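Local coordinates for phytase (Citrobacter braakii, PDB 3ZHC), which belongs to branch 2 of the histidine phosphatase superfamily and is built around a mixed beta sheet packed between helices, at residues Glu31-Ile35 / Ala299-Asn303; Gln97-Ser101 / Ala127-Ile132; Gln104-Asp110 / Val316-Ala322; Val134-Lys138 / Arg309-Lys313. The protein carries 2 engineered substitutions. All blocks are in the same frame, centred on the assembly; numbering follows the deposited sequence.

Interaction 1: residues Glu31-Ile35 / Ala299-Asn303; sequences ERVVI and ALLTN
Arg32 and Leu300 bring strand 31-35 and the C-terminal end of helix 282-301 together, their CA atoms 6.7 Å apart, while two residues further along, Val34 comes nearest to Ala299. Arg32 carries the polar half of the contact. Its chain is extended from CG to NE (chi2 -177°) and so carries the guanidinium past the last helical turn. There NH1 and NH2 grip one atom, Thr302 O, end-on, each at 2.7 Å, with that oxygen lying in the guanidinium plane. NH1 makes a second bond, to Ala299 O at 3.0 Å, approaching from above the carbonyl plane. NH2 also donates to a water at 2.8 Å, which accepts a weak bond from Asn303 ND2. Beside this polar cluster, Val34 CG2 rests on Ala299 CB at 3.7 Å and lies close to Leu300 CD1; the latter pair is modelled closer than normal van der Waals contact, so its exact spacing is doubtful. Lys358, on a neighbouring strand, takes Leu300 O with its NZ. Two basic side chains thus serve the carbonyls of Ala299, Leu300 and Thr302, at the point where the helix gives way to irregular backbone, and their charge is probably stabilised by the partial negative charge of the helix C-terminus.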
# COMPACT_ATOMS: atom_id res chain seq x y z
N GLU B 31 -29.16 13.30 -8.82
CA GLU B 31 -30.56 13.26 -8.32
C GLU B 31 -30.71 12.87 -6.85
O GLU B 31 -31.60 13.37 -6.19
CB GLU B 31 -31.41 12.33 -9.21
CG GLU B 31 -31.84 13.00 -10.55
CD GLU B 31 -32.92 12.20 -11.31
OE1 GLU B 31 -32.92 10.94 -11.25
OE2 GLU B 31 -33.77 12.86 -11.97
N ARG B 32 -29.84 11.97 -6.35
CA ARG B 32 -29.89 11.48 -4.96
C ARG B 32 -28.52 11.11 -4.41
O ARG B 32 -27.66 10.67 -5.17
CB ARG B 32 -30.78 10.24 -4.83
CG ARG B 32 -32.16 10.37 -5.37
CD ARG B 32 -32.93 9.14 -5.13
NE ARG B 32 -34.26 9.19 -5.74
CZ ARG B 32 -35.16 8.20 -5.68
NH1 ARG B 32 -34.90 7.06 -5.02
NH2 ARG B 32 -36.35 8.35 -6.28
N VAL B 33 -28.33 11.28 -3.10
CA VAL B 33 -27.10 10.88 -2.41
C VAL B 33 -27.41 10.19 -1.08
O VAL B 33 -28.31 10.59 -0.36
CB VAL B 33 -26.12 12.09 -2.18
CG1 VAL B 33 -24.85 11.66 -1.38
CG2 VAL B 33 -25.70 12.73 -3.50
N VAL B 34 -26.66 9.15 -0.79
CA VAL B 34 -26.69 8.52 0.52
C VAL B 34 -25.27 8.58 1.02
O VAL B 34 -24.35 8.22 0.30
CB VAL B 34 -27.18 7.07 0.49
CG1 VAL B 34 -27.17 6.46 1.92
CG2 VAL B 34 -28.57 6.99 -0.09
N ILE B 35 -25.10 9.07 2.26
CA ILE B 35 -23.81 9.13 2.92
C ILE B 35 -23.86 8.25 4.14
O ILE B 35 -24.76 8.41 4.96
CB ILE B 35 -23.44 10.57 3.34
CG1 ILE B 35 -23.30 11.48 2.13
CG2 ILE B 35 -22.12 10.59 4.18
CD1 ILE B 35 -23.04 12.99 2.47
N ALA B 299 -33.22 3.68 -0.57
CA ALA B 299 -33.09 5.14 -0.72
C ALA B 299 -32.74 5.58 -2.15
O ALA B 299 -33.19 6.61 -2.60
CB ALA B 299 -32.07 5.70 0.28
N LEU B 300 -31.93 4.77 -2.84
CA LEU B 300 -31.55 5.03 -4.24
C LEU B 300 -32.61 4.57 -5.27
O LEU B 300 -32.72 5.18 -6.34
CB LEU B 300 -30.17 4.40 -4.55
CG LEU B 300 -28.92 5.28 -4.35
CD1 LEU B 300 -29.04 6.28 -3.22
CD2 LEU B 300 -27.66 4.40 -4.18
N LEU B 301 -33.38 3.52 -4.94
CA LEU B 301 -34.37 2.92 -5.89
C LEU B 301 -35.81 3.45 -5.87
O LEU B 301 -36.38 3.67 -6.94
CB LEU B 301 -34.46 1.40 -5.67
CG LEU B 301 -33.31 0.54 -6.13
CD1 LEU B 301 -33.66 -0.91 -5.83
CD2 LEU B 301 -33.03 0.74 -7.60
N THR B 302 -36.40 3.63 -4.68
CA THR B 302 -37.85 3.91 -4.63
C THR B 302 -38.27 5.30 -5.11
O THR B 302 -37.49 6.26 -5.04
CB THR B 302 -38.45 3.68 -3.22
OG1 THR B 302 -37.87 4.59 -2.28
CG2 THR B 302 -38.23 2.22 -2.78
N ASN B 303 -39.51 5.36 -5.61
CA ASN B 303 -40.17 6.59 -6.04
C ASN B 303 -41.25 7.02 -5.03
O ASN B 303 -42.11 7.85 -5.35
CB ASN B 303 -40.75 6.39 -7.47
CG ASN B 303 -39.64 6.23 -8.56
OD1 ASN B 303 -39.69 5.30 -9.38
ND2 ASN B 303 -38.64 7.13 -8.55
O HOH W 1 -38.06 9.79 -8.04

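Interaction 2: residues Gln97-Ser101 / Ala127-Ile132; sequences QTCPS and APKCQI
Cys99 reaches across to Cys130 through a disulfide that joins two surface loops, the CA atoms standing 5.7 Å apart. Starting at the near end, Cys99 CB lies 3.1 Å from Cys130 SG, the usual spacing across a covalent S-S link. SG is turned to lie opposite the carbonyl carbon (chi1 -74°), and from there it forms the 2.1 Å bond to Cys130 SG. The torsion about that bond is -95°, close in magnitude to the relaxed 90° and of left-handed sense. Beyond the bond, Cys99 SG has the carbonyl oxygen of Lys129 as a looser neighbour. The partner cysteine closes a type II beta turn, Ala127 to Cys130, whose third residue, Lys129, has the positive phi expected there (65°); the disulfide therefore ties the turn that follows helix 113-126 to the loop leading into strand 105-109. Next to the sulfurs, Pro100 CD packs on Ala127 CB at 3.8 Å and on Cys130 SG at 4.0 Å. Pro100 CG faces Ile132 CD1 more distantly, and both residues also lean on Val105. Within the first loop, Gln97 NE2 bonds Ser101 OG at 3.2 Å, almost exactly in the amide plane, and makes a weak bond to Cys99 O.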
# COMPACT_ATOMS: atom_id res chain seq x y z
N GLN B 97 -30.44 28.15 -1.88
CA GLN B 97 -31.35 28.88 -0.99
C GLN B 97 -30.82 28.77 0.44
O GLN B 97 -29.76 28.15 0.65
CB GLN B 97 -32.78 28.33 -1.13
CG GLN B 97 -32.93 26.79 -0.83
CD GLN B 97 -34.26 26.16 -1.31
OE1 GLN B 97 -34.88 26.62 -2.29
NE2 GLN B 97 -34.70 25.10 -0.62
N THR B 98 -31.52 29.35 1.40
CA THR B 98 -31.05 29.32 2.81
C THR B 98 -31.19 27.91 3.41
O THR B 98 -30.20 27.35 3.96
CB THR B 98 -31.79 30.35 3.69
OG1 THR B 98 -31.66 31.66 3.11
CG2 THR B 98 -31.23 30.37 5.12
N CYS B 99 -32.40 27.34 3.32
CA CYS B 99 -32.69 26.02 3.87
C CYS B 99 -33.24 25.08 2.81
O CYS B 99 -34.03 25.51 1.96
CB CYS B 99 -33.67 26.13 5.03
SG CYS B 99 -32.93 26.78 6.55
N PRO B 100 -32.82 23.77 2.85
CA PRO B 100 -33.38 22.81 1.91
C PRO B 100 -34.88 22.64 2.08
O PRO B 100 -35.41 22.78 3.19
CB PRO B 100 -32.64 21.50 2.28
CG PRO B 100 -31.43 21.92 2.95
CD PRO B 100 -31.79 23.14 3.71
N SER B 101 -35.57 22.33 0.97
CA SER B 101 -37.02 22.18 0.98
C SER B 101 -37.45 20.95 1.79
O SER B 101 -36.63 20.04 2.01
CB SER B 101 -37.55 22.10 -0.45
OG SER B 101 -37.28 23.31 -1.16
N ALA B 127 -26.77 22.74 6.69
CA ALA B 127 -27.98 23.56 6.75
C ALA B 127 -28.15 24.21 8.14
O ALA B 127 -29.09 23.90 8.88
CB ALA B 127 -29.17 22.69 6.42
N PRO B 128 -27.22 25.14 8.50
CA PRO B 128 -27.31 25.80 9.82
C PRO B 128 -28.59 26.61 9.95
O PRO B 128 -29.02 27.25 8.98
CB PRO B 128 -26.09 26.73 9.85
CG PRO B 128 -25.62 26.85 8.46
CD PRO B 128 -26.09 25.64 7.70
N LYS B 129 -29.18 26.56 11.14
CA LYS B 129 -30.40 27.30 11.47
C LYS B 129 -31.65 26.84 10.66
O LYS B 129 -32.58 27.63 10.49
CB LYS B 129 -30.17 28.84 11.34
CG LYS B 129 -28.93 29.36 12.07
CD LYS B 129 -28.60 30.78 11.66
CE LYS B 129 -27.40 31.31 12.42
NZ LYS B 129 -26.16 30.51 12.16
N CYS B 130 -31.65 25.58 10.19
CA CYS B 130 -32.79 24.97 9.47
C CYS B 130 -33.62 24.00 10.34
O CYS B 130 -34.68 23.57 9.91
CB CYS B 130 -32.30 24.27 8.20
SG CYS B 130 -31.46 25.39 7.02
N GLN B 131 -33.11 23.68 11.55
CA GLN B 131 -33.80 22.80 12.52
C GLN B 131 -34.14 21.41 11.95
O GLN B 131 -35.16 20.79 12.33
CB GLN B 131 -35.08 23.49 13.09
CG GLN B 131 -34.83 24.83 13.77
CD GLN B 131 -36.05 25.33 14.55
OE1 GLN B 131 -36.95 24.55 14.87
NE2 GLN B 131 -36.07 26.62 14.86
N ILE B 132 -33.29 20.90 11.05
CA ILE B 132 -33.50 19.56 10.47
C ILE B 132 -33.27 18.50 11.57
O ILE B 132 -32.28 18.56 12.28
CB ILE B 132 -32.61 19.28 9.24
CG1 ILE B 132 -32.98 20.24 8.10
CG2 ILE B 132 -32.74 17.84 8.79
CD1 ILE B 132 -32.11 20.10 6.87

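Interaction 3: residues Gln104-Asp110 / Val316-Ala322; sequences QVAVIAD and VSLLFIA
From Val105 paired with Leu318 to Ala109 paired with Ala322, strands 105-109 and 318-322 run parallel in register, their axes approaching to 4.7 Å at an angle of 14°. The ladder uses Gln104, Ala106, Ile108 and Asp110 on one side and Leu318, Phe320 and Ala322 on the other: Ala106 N donates to Leu318 O at 3.1 Å, Phe320 N to Ala106 O at 3.0 Å, and Ala322 N to Ile108 O at 2.8 Å. On one face of the sheet Val107 and Phe320 run alongside each other. Phe320 CG is opposite its own backbone N (chi1 180°), which directs the ring outward so that Val107 CG1 meets its edge at CD2, 4.1 Å away. Helix 113-126 covers this face, with Phe122 stacked on the Phe320 ring. The other face carries Ala106, Ile108, Leu319 and Ile321; Ile108 CD1 touches Leu319 CD1 at 4.0 Å, and Leu319 and Ile321 pack against helix 282-301. Beyond the ladder, Asp110 OD2 bonds His324. With nearly straight N-H···O bonds along the backbone and hydrocarbon on both faces, the pair is consistent with the buried core of a three-layer α/β/α sandwich.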
# COMPACT_ATOMS: atom_id res chain seq x y z
N GLN B 104 -36.24 16.94 1.52
CA GLN B 104 -34.98 16.90 0.72
C GLN B 104 -33.80 16.30 1.49
O GLN B 104 -32.96 15.62 0.90
CB GLN B 104 -34.59 18.29 0.22
CG GLN B 104 -35.47 18.84 -0.89
CD GLN B 104 -35.14 18.22 -2.26
OE1 GLN B 104 -34.39 18.80 -3.05
NE2 GLN B 104 -35.70 17.02 -2.53
N VAL B 105 -33.74 16.58 2.80
CA VAL B 105 -32.65 16.12 3.65
C VAL B 105 -33.22 15.37 4.84
O VAL B 105 -34.16 15.83 5.47
CB VAL B 105 -31.75 17.30 4.13
CG1 VAL B 105 -30.62 16.80 5.04
CG2 VAL B 105 -31.17 18.05 2.94
N ALA B 106 -32.64 14.20 5.11
CA ALA B 106 -32.97 13.39 6.27
C ALA B 106 -31.66 12.87 6.89
O ALA B 106 -30.70 12.59 6.17
CB ALA B 106 -33.86 12.25 5.88
N VAL B 107 -31.63 12.77 8.22
CA VAL B 107 -30.45 12.26 8.94
C VAL B 107 -30.84 11.15 9.91
O VAL B 107 -31.82 11.27 10.63
CB VAL B 107 -29.72 13.39 9.69
CG1 VAL B 107 -28.57 12.82 10.58
CG2 VAL B 107 -29.18 14.41 8.71
N ILE B 108 -30.06 10.06 9.89
CA ILE B 108 -30.20 8.94 10.81
C ILE B 108 -28.90 8.79 11.59
O ILE B 108 -27.83 8.87 11.00
CB ILE B 108 -30.45 7.62 10.08
CG1 ILE B 108 -31.78 7.66 9.31
CG2 ILE B 108 -30.42 6.44 11.07
CD1 ILE B 108 -31.96 6.49 8.38
N ALA B 109 -29.01 8.58 12.90
CA ALA B 109 -27.85 8.37 13.75
C ALA B 109 -28.06 7.16 14.65
O ALA B 109 -29.22 6.85 15.05
CB ALA B 109 -27.57 9.62 14.60
N ASP B 110 -26.95 6.48 14.97
CA ASP B 110 -26.97 5.39 15.92
C ASP B 110 -27.22 6.06 17.32
O ASP B 110 -27.06 7.27 17.48
CB ASP B 110 -25.67 4.60 15.84
CG ASP B 110 -25.70 3.28 16.61
OD1 ASP B 110 -26.76 2.88 17.18
OD2 ASP B 110 -24.65 2.64 16.64
N VAL B 316 -35.33 11.03 -0.65
CA VAL B 316 -34.79 12.32 -0.27
C VAL B 316 -33.56 12.54 -1.13
O VAL B 316 -32.99 11.56 -1.63
CB VAL B 316 -34.43 12.39 1.24
CG1 VAL B 316 -35.72 12.25 2.12
CG2 VAL B 316 -33.40 11.33 1.61
N SER B 317 -33.16 13.79 -1.30
CA SER B 317 -31.98 14.12 -2.12
C SER B 317 -30.68 13.75 -1.42
O SER B 317 -29.71 13.37 -2.08
CB SER B 317 -31.95 15.62 -2.49
OG SER B 317 -33.12 16.00 -3.20
N LEU B 318 -30.66 13.89 -0.09
CA LEU B 318 -29.51 13.56 0.74
C LEU B 318 -29.97 12.86 2.00
O LEU B 318 -30.70 13.44 2.79
CB LEU B 318 -28.72 14.83 1.10
CG LEU B 318 -27.53 14.71 2.06
CD1 LEU B 318 -26.47 13.78 1.50
CD2 LEU B 318 -26.95 16.08 2.35
N LEU B 319 -29.56 11.60 2.16
CA LEU B 319 -29.77 10.82 3.37
C LEU B 319 -28.38 10.66 3.98
O LEU B 319 -27.52 10.03 3.37
CB LEU B 319 -30.40 9.45 3.07
CG LEU B 319 -30.58 8.45 4.22
CD1 LEU B 319 -31.55 8.97 5.27
CD2 LEU B 319 -31.04 7.07 3.71
N PHE B 320 -28.16 11.24 5.16
CA PHE B 320 -26.86 11.17 5.87
C PHE B 320 -27.04 10.22 7.03
O PHE B 320 -27.94 10.41 7.84
CB PHE B 320 -26.45 12.56 6.34
CG PHE B 320 -25.14 12.60 7.09
CD1 PHE B 320 -23.93 12.75 6.40
CD2 PHE B 320 -25.11 12.48 8.50
CE1 PHE B 320 -22.71 12.79 7.09
CE2 PHE B 320 -23.87 12.52 9.20
CZ PHE B 320 -22.68 12.67 8.50
N ILE B 321 -26.19 9.19 7.11
CA ILE B 321 -26.27 8.15 8.14
C ILE B 321 -24.98 8.16 8.98
O ILE B 321 -23.90 7.89 8.45
CB ILE B 321 -26.55 6.75 7.55
CG1 ILE B 321 -27.79 6.77 6.64
CG2 ILE B 321 -26.73 5.70 8.67
CD1 ILE B 321 -28.20 5.40 6.11
N ALA B 322 -25.11 8.47 10.28
CA ALA B 322 -23.98 8.54 11.23
C ALA B 322 -23.80 7.20 11.97
O ALA B 322 -24.61 6.82 12.83
CB ALA B 322 -24.18 9.68 12.22

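Interaction 4: residues Val134-Lys138 / Arg309-Lys313; sequences VHYQK and RYGIK. With FMT (formic acid), chain T.
Ile312 lies over the His135 ring, and this CH-pi contact is the centre of the arrangement. Ile312 CG1 sits 3.8 Å from the ring centroid, 21° off the ring normal, displaced toward the rim so that its closest ring atom is CD2 at 3.6 Å. The imidazole uses its edge for a different partner: His135 NE2 donates to formic acid O2 at 2.8 Å, nearly straight at 169°. At the root of the same side chain, His135 CB packs on Tyr310 CB at 4.0 Å. Gln137 makes the second patch. Its chain bends at chi2 (-61°), bringing OE1 to within 3.3 Å of Tyr310 CE1, with the amide plane steep to the phenol ring. OE1 also lies near Arg309 NH1, but the angle is too poor for a hydrogen bond. Further out, Asp144 holds the polar ends of the Arg309 and Tyr310 side chains, through a salt bridge to Arg309 NH2 and a hydrogen bond from Tyr310 OH. Glu307 OE2 accepts from the backbone N of Arg309. On the other side, His135 is fixed by backbone bonds to Val107 and Ala109, and Ile312 and Tyr310 extend the apolar surface onto Ile108. The touching parts of the segments run in nearly opposite directions without an N-H···O ladder between them. Gly311 adopts a positive phi and, with Ile312, faces Glu307. That is a G1 beta bulge in the hairpin of strands 305-307 and 312-314, which here packs through side chains on His135 of the short, weakly bonded strand 134-135 and on Gln137 just beyond it.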
# COMPACT_ATOMS: atom_id res chain seq x y z
N VAL B 134 -32.45 15.00 13.62
CA VAL B 134 -31.53 13.89 13.66
C VAL B 134 -32.35 12.74 14.21
O VAL B 134 -32.72 12.75 15.38
CB VAL B 134 -30.29 14.17 14.56
CG1 VAL B 134 -29.38 12.94 14.62
CG2 VAL B 134 -29.52 15.39 14.07
N HIS B 135 -32.66 11.75 13.36
CA HIS B 135 -33.43 10.57 13.79
C HIS B 135 -32.52 9.55 14.48
O HIS B 135 -31.36 9.37 14.09
CB HIS B 135 -34.16 9.90 12.62
CG HIS B 135 -35.21 10.75 11.99
ND1 HIS B 135 -36.51 10.79 12.43
CD2 HIS B 135 -35.15 11.60 10.94
CE1 HIS B 135 -37.20 11.62 11.69
NE2 HIS B 135 -36.40 12.13 10.77
N TYR B 136 -33.08 8.89 15.49
CA TYR B 136 -32.40 7.83 16.24
C TYR B 136 -33.42 7.11 17.11
O TYR B 136 -34.46 7.68 17.43
CB TYR B 136 -31.26 8.39 17.13
CG TYR B 136 -31.70 9.50 18.09
CD1 TYR B 136 -31.74 10.83 17.66
CD2 TYR B 136 -32.08 9.22 19.41
CE1 TYR B 136 -32.14 11.87 18.52
CE2 TYR B 136 -32.49 10.25 20.28
CZ TYR B 136 -32.52 11.57 19.82
OH TYR B 136 -32.91 12.58 20.63
N GLN B 137 -33.12 5.86 17.49
CA GLN B 137 -34.01 5.10 18.38
C GLN B 137 -34.02 5.78 19.74
O GLN B 137 -32.96 6.08 20.27
CB GLN B 137 -33.58 3.62 18.52
CG GLN B 137 -33.58 2.83 17.20
CD GLN B 137 -34.95 2.76 16.53
OE1 GLN B 137 -35.14 3.26 15.41
NE2 GLN B 137 -35.92 2.16 17.21
N LYS B 138 -35.22 6.02 20.29
CA LYS B 138 -35.37 6.74 21.59
C LYS B 138 -35.12 5.85 22.80
O LYS B 138 -34.87 6.38 23.90
CB LYS B 138 -36.74 7.44 21.67
CG LYS B 138 -36.98 8.52 20.55
CD LYS B 138 -36.05 9.73 20.70
CE LYS B 138 -36.25 10.75 19.59
NZ LYS B 138 -35.86 10.23 18.25
N ARG B 309 -39.20 2.55 10.87
CA ARG B 309 -38.55 2.64 12.24
C ARG B 309 -38.21 4.04 12.72
O ARG B 309 -38.19 4.28 13.93
CB ARG B 309 -37.30 1.75 12.32
CG ARG B 309 -37.56 0.32 11.94
CD ARG B 309 -36.42 -0.61 12.30
NE ARG B 309 -35.13 -0.10 11.86
CZ ARG B 309 -34.12 0.31 12.64
NH1 ARG B 309 -34.17 0.27 13.99
NH2 ARG B 309 -33.03 0.75 12.06
N TYR B 310 -37.92 4.95 11.77
CA TYR B 310 -37.61 6.36 12.07
C TYR B 310 -38.72 7.34 11.64
O TYR B 310 -38.82 8.43 12.19
CB TYR B 310 -36.28 6.77 11.40
CG TYR B 310 -35.13 5.82 11.71
CD1 TYR B 310 -34.45 5.88 12.93
CD2 TYR B 310 -34.73 4.85 10.78
CE1 TYR B 310 -33.38 4.98 13.22
CE2 TYR B 310 -33.67 3.96 11.05
CZ TYR B 310 -33.00 4.03 12.26
OH TYR B 310 -31.99 3.17 12.51
N GLY B 311 -39.56 6.96 10.66
CA GLY B 311 -40.63 7.83 10.15
C GLY B 311 -40.10 8.85 9.15
O GLY B 311 -40.48 10.02 9.19
N ILE B 312 -39.22 8.39 8.24
CA ILE B 312 -38.65 9.23 7.20
C ILE B 312 -39.38 8.92 5.91
O ILE B 312 -39.53 7.76 5.55
CB ILE B 312 -37.11 8.99 7.03
CG1 ILE B 312 -36.36 9.44 8.30
CG2 ILE B 312 -36.56 9.72 5.81
CD1 ILE B 312 -34.89 9.13 8.28
N LYS B 313 -39.83 9.95 5.21
CA LYS B 313 -40.49 9.78 3.93
C LYS B 313 -39.43 9.77 2.84
O LYS B 313 -38.93 10.82 2.45
CB LYS B 313 -41.52 10.89 3.68
CG LYS B 313 -42.71 10.89 4.69
CD LYS B 313 -43.64 9.68 4.51
CE LYS B 313 -44.92 9.80 5.37
NZ LYS B 313 -45.77 8.56 5.28
C FMT T . -37.11 14.54 7.90
O1 FMT T . -36.14 15.31 7.82
O2 FMT T . -37.45 13.97 8.94

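Interaction 3 is the hub. Segment 316-322 joins the strand of interaction 1 through two probable hydrogen bonds, Val33 N to Ser317 O and Ile321 N to Ile35 O, each 2.7 Å, while strand 105-109 bonds to 134-135 of interaction 4 through His135 N to Val107 O, 2.9 Å. Interactions 1 and 4 therefore flank it, their centres about 17 Å apart, without touching. Interaction 2 meets interaction 3 at one end, where Pro100 CB packs on Val105 CG2 at 3.8 Å. The formic acid bonded by His135 also lies about 4 Å from the side chains of Ala106 and Ile132, and probably came from the crystallisation liquor. Strand 28-38 leads into the Arg-His-Gly motif characteristic of the superfamily.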